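Local coordinates for protein fumarate lyase (Mesorhizobium sp., PDB 3C8T) that belongs to the fumarate lyase superfamily, whose largely helical subunits associate through long central helices into tetramers, at residues L122-I127 with A176-I181; S169-H174 with G243-L248. One frame throughout, in Å; residues are numbered along the deposited sequence.

Contact 1 of 2, residues L122-I127 with A176-I181; sequences LISRRI and ARLEEI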
ATOM      1  N   LEU A 122       5.866  25.241  -8.317  1.00 28.80           N
ATOM      2  CA  LEU A 122       4.742  24.934  -9.183  1.00 29.01           C
ATOM      3  C   LEU A 122       3.564  24.332  -8.389  1.00 29.79           C
ATOM      4  O   LEU A 122       2.403  24.693  -8.613  1.00 30.80           O
ATOM      5  CB  LEU A 122       5.195  24.017 -10.335  1.00 28.43           C
ATOM      6  CG  LEU A 122       4.102  23.493 -11.264  1.00 29.88           C
ATOM      7  CD1 LEU A 122       3.218  24.673 -11.835  1.00 28.34           C
ATOM      8  CD2 LEU A 122       4.765  22.678 -12.405  1.00 27.41           C
ATOM      9  N   ILE A 123       3.850  23.415  -7.467  1.00 29.39           N
ATOM     10  CA  ILE A 123       2.816  22.920  -6.550  1.00 28.96           C
ATOM     11  C   ILE A 123       2.156  24.064  -5.752  1.00 29.17           C
ATOM     12  O   ILE A 123       0.939  24.139  -5.656  1.00 28.73           O
ATOM     13  CB  ILE A 123       3.388  21.855  -5.562  1.00 27.72           C
ATOM     14  CG1 ILE A 123       3.810  20.583  -6.316  1.00 26.37           C
ATOM     15  CG2 ILE A 123       2.393  21.566  -4.443  1.00 26.43           C
ATOM     16  CD1 ILE A 123       2.688  19.853  -7.081  1.00 21.48           C
ATOM     17  N   SER A 124       2.965  24.958  -5.192  1.00 29.48           N
ATOM     18  CA  SER A 124       2.435  26.068  -4.420  1.00 29.98           C
ATOM     19  C   SER A 124       1.484  26.950  -5.250  1.00 31.22           C
ATOM     20  O   SER A 124       0.407  27.343  -4.784  1.00 32.00           O
ATOM     21  CB  SER A 124       3.601  26.879  -3.845  1.00 29.65           C
ATOM     22  OG  SER A 124       3.125  28.052  -3.222  1.00 32.79           O
ATOM     23  N   ARG A 125       1.900  27.251  -6.482  1.00 30.99           N
ATOM     24  CA  ARG A 125       1.140  28.016  -7.459  1.00 31.41           C
ATOM     25  C   ARG A 125      -0.232  27.338  -7.740  1.00 30.66           C
ATOM     26  O   ARG A 125      -1.264  27.991  -7.812  1.00 30.80           O
ATOM     27  CB  ARG A 125       1.993  28.017  -8.734  1.00 32.13           C
ATOM     28  CG  ARG A 125       1.970  29.203  -9.560  1.00 35.96           C
ATOM     29  CD  ARG A 125       1.330  28.859 -10.897  1.00 39.13           C
ATOM     30  NE  ARG A 125       2.167  28.221 -11.921  1.00 38.73           N
ATOM     31  CZ  ARG A 125       1.612  27.534 -12.923  1.00 36.86           C
ATOM     32  NH1 ARG A 125       0.290  27.441 -12.976  1.00 35.45           N
ATOM     33  NH2 ARG A 125       2.332  26.976 -13.883  1.00 38.69           N
ATOM     34  N   ARG A 126      -0.243  26.021  -7.896  1.00 29.81           N
ATOM     35  CA  ARG A 126      -1.497  25.315  -8.168  1.00 28.71           C
ATOM     36  C   ARG A 126      -2.407  25.261  -6.919  1.00 27.74           C
ATOM     37  O   ARG A 126      -3.640  25.392  -7.014  1.00 27.85           O
ATOM     38  CB  ARG A 126      -1.240  23.921  -8.739  1.00 28.39           C
ATOM     39  CG  ARG A 126      -0.281  23.880  -9.917  1.00 30.18           C
ATOM     40  CD  ARG A 126      -0.768  22.812 -10.850  1.00 31.36           C
ATOM     41  NE  ARG A 126       0.035  22.652 -12.049  1.00 34.72           N
ATOM     42  CZ  ARG A 126      -0.152  23.324 -13.185  1.00 34.11           C
ATOM     43  NH1 ARG A 126      -1.090  24.248 -13.283  1.00 31.36           N
ATOM     44  NH2 ARG A 126       0.647  23.092 -14.209  1.00 34.94           N
ATOM     45  N   ILE A 127      -1.808  25.100  -5.760  1.00 26.47           N
ATOM     46  CA  ILE A 127      -2.559  25.147  -4.499  1.00 26.98           C
ATOM     47  C   ILE A 127      -3.189  26.549  -4.292  1.00 28.80           C
ATOM     48  O   ILE A 127      -4.344  26.669  -3.895  1.00 29.59           O
ATOM     49  CB  ILE A 127      -1.669  24.729  -3.297  1.00 27.48           C
ATOM     50  CG1 ILE A 127      -1.361  23.208  -3.314  1.00 26.99           C
ATOM     51  CG2 ILE A 127      -2.300  25.208  -1.952  1.00 25.11           C
ATOM     52  CD1 ILE A 127      -0.518  22.719  -2.038  1.00 26.22           C
ATOM     53  N   ALA A 176       0.028  25.954   4.393  1.00 27.13           N
ATOM     54  CA  ALA A 176       0.869  26.075   5.579  1.00 26.54           C
ATOM     55  C   ALA A 176       1.917  24.944   5.653  1.00 26.89           C
ATOM     56  O   ALA A 176       3.091  25.208   5.931  1.00 25.50           O
ATOM     57  CB  ALA A 176       0.032  26.147   6.865  1.00 25.59           C
ATOM     58  N   ARG A 177       1.488  23.703   5.405  1.00 27.42           N
ATOM     59  CA  ARG A 177       2.402  22.523   5.422  1.00 27.52           C
ATOM     60  C   ARG A 177       3.575  22.694   4.429  1.00 28.21           C
ATOM     61  O   ARG A 177       4.732  22.427   4.765  1.00 26.97           O
ATOM     62  CB  ARG A 177       1.630  21.221   5.115  1.00 27.47           C
ATOM     63  CG  ARG A 177       0.589  20.824   6.166  1.00 27.11           C
ATOM     64  CD  ARG A 177      -0.229  19.603   5.757  1.00 26.54           C
ATOM     65  NE  ARG A 177      -1.176  19.305   6.832  1.00 27.63           N
ATOM     66  CZ  ARG A 177      -2.494  19.464   6.754  1.00 25.32           C
ATOM     67  NH1 ARG A 177      -3.066  19.839   5.617  1.00 24.72           N
ATOM     68  NH2 ARG A 177      -3.237  19.222   7.821  1.00 24.91           N
ATOM     69  N   LEU A 178       3.259  23.154   3.206  1.00 29.79           N
ATOM     70  CA  LEU A 178       4.270  23.366   2.158  1.00 29.53           C
ATOM     71  C   LEU A 178       5.444  24.244   2.642  1.00 30.71           C
ATOM     72  O   LEU A 178       6.629  23.921   2.418  1.00 30.03           O
ATOM     73  CB  LEU A 178       3.609  23.949   0.890  1.00 29.34           C
ATOM     74  CG  LEU A 178       4.496  24.039  -0.385  1.00 31.46           C
ATOM     75  CD1 LEU A 178       3.683  23.938  -1.689  1.00 31.12           C
ATOM     76  CD2 LEU A 178       5.362  25.288  -0.417  1.00 32.71           C
ATOM     77  N   GLU A 179       5.102  25.354   3.296  1.00 31.02           N
ATOM     78  CA  GLU A 179       6.069  26.293   3.847  1.00 33.17           C
ATOM     79  C   GLU A 179       6.938  25.675   4.967  1.00 32.77           C
ATOM     80  O   GLU A 179       8.132  25.969   5.062  1.00 34.22           O
ATOM     81  CB  GLU A 179       5.366  27.619   4.294  1.00 32.91           C
ATOM     82  CG  GLU A 179       4.583  28.349   3.161  1.00 39.01           C
ATOM     83  CD  GLU A 179       5.375  28.535   1.824  1.00 47.18           C
ATOM     84  OE1 GLU A 179       6.581  28.880   1.868  1.00 52.03           O
ATOM     85  OE2 GLU A 179       4.799  28.331   0.709  1.00 51.22           O
ATOM     86  N   GLU A 180       6.362  24.803   5.788  1.00 32.41           N
ATOM     87  CA  GLU A 180       7.114  24.089   6.837  1.00 32.60           C
ATOM     88  C   GLU A 180       8.115  23.045   6.287  1.00 32.21           C
ATOM     89  O   GLU A 180       9.253  22.895   6.804  1.00 31.68           O
ATOM     90  CB  GLU A 180       6.128  23.449   7.850  1.00 32.63           C
ATOM     91  CG  GLU A 180       5.427  24.510   8.735  1.00 33.74           C
ATOM     92  CD  GLU A 180       4.299  23.983   9.656  1.00 34.83           C
ATOM     93  OE1 GLU A 180       3.727  22.898   9.405  1.00 35.41           O
ATOM     94  OE2 GLU A 180       3.993  24.683  10.661  1.00 38.91           O
ATOM     95  N   ILE A 181       7.691  22.316   5.253  1.00 31.01           N
ATOM     96  CA  ILE A 181       8.515  21.237   4.676  1.00 31.21           C
ATOM     97  C   ILE A 181       9.727  21.783   3.888  1.00 31.45           C
ATOM     98  O   ILE A 181      10.785  21.178   3.930  1.00 31.34           O
ATOM     99  CB  ILE A 181       7.667  20.330   3.753  1.00 30.56           C
ATOM    100  CG1 ILE A 181       6.761  19.422   4.591  1.00 31.84           C
ATOM    101  CG2 ILE A 181       8.522  19.444   2.959  1.00 31.79           C
ATOM    102  CD1 ILE A 181       5.417  19.177   3.974  1.00 33.85           C
TER

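Contact 2 of 2, residues S169-H174 with G243-L248; sequences SAFDRH and GSLGKL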
ATOM      1  N   SER A 169     -10.832  24.845   3.472  1.00 26.55           N
ATOM      2  CA  SER A 169     -10.132  24.851   4.742  1.00 25.96           C
ATOM      3  C   SER A 169      -8.934  23.910   4.791  1.00 25.67           C
ATOM      4  O   SER A 169      -7.894  24.255   5.374  1.00 26.16           O
ATOM      5  CB  SER A 169     -11.083  24.555   5.897  1.00 26.47           C
ATOM      6  OG  SER A 169     -11.439  23.187   5.893  1.00 24.93           O
ATOM      7  N   ALA A 170      -9.102  22.747   4.179  1.00 25.49           N
ATOM      8  CA  ALA A 170      -8.039  21.760   3.938  1.00 26.16           C
ATOM      9  C   ALA A 170      -6.850  22.335   3.154  1.00 25.66           C
ATOM     10  O   ALA A 170      -5.683  22.050   3.480  1.00 24.99           O
ATOM     11  CB  ALA A 170      -8.632  20.518   3.159  1.00 24.45           C
ATOM     12  N   PHE A 171      -7.158  23.092   2.102  1.00 24.89           N
ATOM     13  CA  PHE A 171      -6.123  23.669   1.211  1.00 25.65           C
ATOM     14  C   PHE A 171      -5.403  24.845   1.840  1.00 26.02           C
ATOM     15  O   PHE A 171      -4.204  25.043   1.602  1.00 26.22           O
ATOM     16  CB  PHE A 171      -6.692  23.993  -0.164  1.00 24.39           C
ATOM     17  CG  PHE A 171      -6.969  22.772  -0.953  1.00 25.89           C
ATOM     18  CD1 PHE A 171      -5.923  22.104  -1.606  1.00 25.36           C
ATOM     19  CD2 PHE A 171      -8.247  22.200  -0.946  1.00 26.28           C
ATOM     20  CE1 PHE A 171      -6.164  20.914  -2.295  1.00 29.73           C
ATOM     21  CE2 PHE A 171      -8.491  21.011  -1.608  1.00 26.52           C
ATOM     22  CZ  PHE A 171      -7.459  20.371  -2.297  1.00 26.07           C
ATOM     23  N   ASP A 172      -6.118  25.595   2.677  1.00 27.65           N
ATOM     24  CA  ASP A 172      -5.479  26.555   3.565  1.00 28.41           C
ATOM     25  C   ASP A 172      -4.476  25.848   4.441  1.00 28.95           C
ATOM     26  O   ASP A 172      -3.390  26.363   4.633  1.00 29.83           O
ATOM     27  CB  ASP A 172      -6.518  27.249   4.450  1.00 30.01           C
ATOM     28  CG  ASP A 172      -7.456  28.185   3.647  1.00 31.42           C
ATOM     29  OD1 ASP A 172      -7.054  28.658   2.564  1.00 32.90           O
ATOM     30  OD2 ASP A 172      -8.579  28.457   4.115  1.00 33.27           O
ATOM     31  N   ARG A 173      -4.812  24.668   4.991  1.00 29.26           N
ATOM     32  CA  ARG A 173      -3.821  23.953   5.815  1.00 28.65           C
ATOM     33  C   ARG A 173      -2.673  23.386   4.999  1.00 29.39           C
ATOM     34  O   ARG A 173      -1.571  23.264   5.528  1.00 30.91           O
ATOM     35  CB  ARG A 173      -4.424  22.878   6.726  1.00 27.40           C
ATOM     36  CG  ARG A 173      -5.251  23.409   7.893  1.00 27.20           C
ATOM     37  CD  ARG A 173      -5.898  22.257   8.721  1.00 28.25           C
ATOM     38  NE  ARG A 173      -6.857  21.436   7.985  1.00 29.17           N
ATOM     39  CZ  ARG A 173      -8.195  21.545   8.059  1.00 33.38           C
ATOM     40  NH1 ARG A 173      -8.773  22.485   8.825  1.00 30.42           N
ATOM     41  NH2 ARG A 173      -8.973  20.710   7.348  1.00 29.97           N
ATOM     42  N   HIS A 174      -2.909  23.040   3.731  1.00 29.44           N
ATOM     43  CA  HIS A 174      -1.862  22.386   2.929  1.00 29.00           C
ATOM     44  C   HIS A 174      -0.841  23.445   2.563  1.00 29.83           C
ATOM     45  O   HIS A 174       0.367  23.155   2.544  1.00 30.42           O
ATOM     46  CB  HIS A 174      -2.384  21.707   1.636  1.00 28.41           C
ATOM     47  CG  HIS A 174      -3.297  20.522   1.864  1.00 26.98           C
ATOM     48  ND1 HIS A 174      -3.000  19.500   2.743  1.00 26.30           N
ATOM     49  CD2 HIS A 174      -4.464  20.171   1.265  1.00 22.11           C
ATOM     50  CE1 HIS A 174      -3.968  18.599   2.713  1.00 25.83           C
ATOM     51  NE2 HIS A 174      -4.870  18.985   1.823  1.00 24.18           N
ATOM     52  N   GLY A 243      -5.307  13.496  -1.519  1.00 25.58           N
ATOM     53  CA  GLY A 243      -6.448  13.028  -0.753  1.00 27.11           C
ATOM     54  C   GLY A 243      -7.532  14.054  -0.626  1.00 27.15           C
ATOM     55  O   GLY A 243      -8.695  13.701  -0.742  1.00 28.58           O
ATOM     56  N   SER A 244      -7.161  15.314  -0.374  1.00 27.11           N
ATOM     57  CA  SER A 244      -8.140  16.399  -0.279  1.00 27.97           C
ATOM     58  C   SER A 244      -8.783  16.683  -1.622  1.00 27.83           C
ATOM     59  O   SER A 244      -9.958  16.979  -1.668  1.00 28.10           O
ATOM     60  CB  SER A 244      -7.530  17.692   0.294  1.00 28.05           C
ATOM     61  OG  SER A 244      -7.018  17.479   1.608  1.00 28.90           O
ATOM     62  N   LEU A 245      -8.020  16.605  -2.709  1.00 26.82           N
ATOM     63  CA  LEU A 245      -8.624  16.636  -4.057  1.00 26.15           C
ATOM     64  C   LEU A 245      -9.598  15.471  -4.284  1.00 26.23           C
ATOM     65  O   LEU A 245     -10.705  15.673  -4.790  1.00 26.19           O
ATOM     66  CB  LEU A 245      -7.556  16.644  -5.117  1.00 25.14           C
ATOM     67  CG  LEU A 245      -6.695  17.896  -5.145  1.00 27.58           C
ATOM     68  CD1 LEU A 245      -5.564  17.664  -6.113  1.00 29.04           C
ATOM     69  CD2 LEU A 245      -7.546  19.133  -5.562  1.00 28.14           C
ATOM     70  N   GLY A 246      -9.202  14.244  -3.910  1.00 25.30           N
ATOM     71  CA  GLY A 246     -10.138  13.140  -3.993  1.00 25.31           C
ATOM     72  C   GLY A 246     -11.491  13.350  -3.306  1.00 26.08           C
ATOM     73  O   GLY A 246     -12.496  12.906  -3.822  1.00 26.10           O
ATOM     74  N   LYS A 247     -11.504  13.983  -2.123  1.00 26.41           N
ATOM     75  CA  LYS A 247     -12.730  14.206  -1.353  1.00 27.06           C
ATOM     76  C   LYS A 247     -13.729  15.064  -2.142  1.00 27.11           C
ATOM     77  O   LYS A 247     -14.897  14.709  -2.270  1.00 26.67           O
ATOM     78  CB  LYS A 247     -12.391  14.861   0.006  1.00 26.61           C
ATOM     79  CG  LYS A 247     -13.614  15.000   0.957  1.00 27.76           C
ATOM     80  CD  LYS A 247     -14.348  16.378   0.800  1.00 29.55           C
ATOM     81  CE  LYS A 247     -15.412  16.630   1.887  1.00 27.47           C
ATOM     82  NZ  LYS A 247     -16.673  15.865   1.691  1.00 26.81           N
ATOM     83  N   LEU A 248     -13.254  16.194  -2.686  1.00 27.35           N
ATOM     84  CA  LEU A 248     -14.103  17.078  -3.443  1.00 27.36           C
ATOM     85  C   LEU A 248     -14.484  16.492  -4.777  1.00 27.12           C
ATOM     86  O   LEU A 248     -15.572  16.789  -5.276  1.00 27.45           O
ATOM     87  CB  LEU A 248     -13.486  18.464  -3.594  1.00 28.36           C
ATOM     88  CG  LEU A 248     -12.222  18.832  -4.362  1.00 29.59           C
ATOM     89  CD1 LEU A 248     -12.451  18.856  -5.882  1.00 28.01           C
ATOM     90  CD2 LEU A 248     -11.796  20.219  -3.858  1.00 24.74           C
TER

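Contact 1 of 2, residues L122-I127 with A176-I181
Ser124 and Leu178 bring helices 104-140 and 160-185 together where residues 122-127 and 176-181 run nearly antiparallel, their directions 164° apart. The segment axes come no closer than 10.9 Å, and the nearest alpha carbons, Ser124 CA and Leu178 CA, are 7.3 Å apart. Leu178 carries the contact almost alone. With its CG anti to the backbone N (chi1 -171°), the side chain reaches across the gap and sets CD1 against the opposite helix, 3.6 Å from Ser124 CB. The second methyl, CD2, approaches the same Ser124 CB more loosely, at 4.2 Å. CD1 also meets the branch methyl of Ile123, with CG2 3.9 Å away; the end of that side chain leads away from Leu178, and Ile123 also packs on Phe329 of helix 315-344 and Met17 of helix 15-20. One turn further along, the Ile127 side chain points into the same gap and its CD1 lies more loosely, 4.4 Å from Leu178 CD1. At the more open margin, the carboxylate of Glu179 bends back toward the serine hydroxyl, but Glu179 OE2 and Ser124 OG stay 4.3 Å apart, too far for a hydrogen bond. The chemistry is therefore apolar: one leucine methyl laid against Ser124 and Ile123, with Ile127 more distant, joins the helices by dispersion forces, and the modest 133 Å² buried fits a light contact within the bundle.

Contact 2 of 2, residues S169-H174 with G243-L248
The polar link between residues 169-174 and 243-248 is a 2.6 Å hydrogen bond between His174 NE2 and Ser244 OG. It is close to straight, at 164°, and the hydroxyl lies at the edge of the imidazole, near its plane; either partner could be the donor. Ser244 OG stands beside its own backbone N (chi1 -60°), which directs it at the ring. Over one face of the imidazole, offset toward its rim, lies Ala170 O, one turn earlier in the same helix, while Phe171 CD1 lies at the ring's edge. The bond gives both buried polar groups a partner within the core.

The apolar part centres on Phe171. Its ring reaches across from helix 160-185, and CZ lies 3.5 Å from Leu245 CD2 and 3.7 Å from Ser244 CB. Leu248 extends this apolar patch, its CD2 4.1 Å from Phe171 CE2. Both leucine side chains cross that of the phenylalanine at about a right angle. Ala170 CB lies beside the serine, 3.8 Å from Ser244 OG, where the small side chains let the backbones approach to 6.8 Å between Ala170 CA and Ser244 CA.

The second subunit also adjoins this region: its Met307 packs on Ser244, and the carbonyls of its His309 and Phe311 accept hydrogen bonds from Lys247. The two segments run antiparallel, 169° apart, within the long-helix bundle. Helix 104-140 packs against Phe171 through Val130, Arg131 and Leu134, whereas helix 315-344 meets Leu245 and Leu248 through residues including Leu336 and Met342.

Overall arrangement
Helix 160-185 is common to both contacts: it meets helix 104-140 in contact 1 and helix 229-255 in contact 2, linking three long helices of the bundle. The contact centres lie about 12 Å apart, each about 8 Å from the centre of the chain. They also touch directly, as Ile127 CG2 packs 4.0 Å from Phe171 O and Ile127 CD1 lies 4.2 Å from His174 CB. Both border the second subunit, where Asp229 forms salt bridges with Arg177 from contact 1 and Arg173 from contact 2, tying the shared helix to the oligomer.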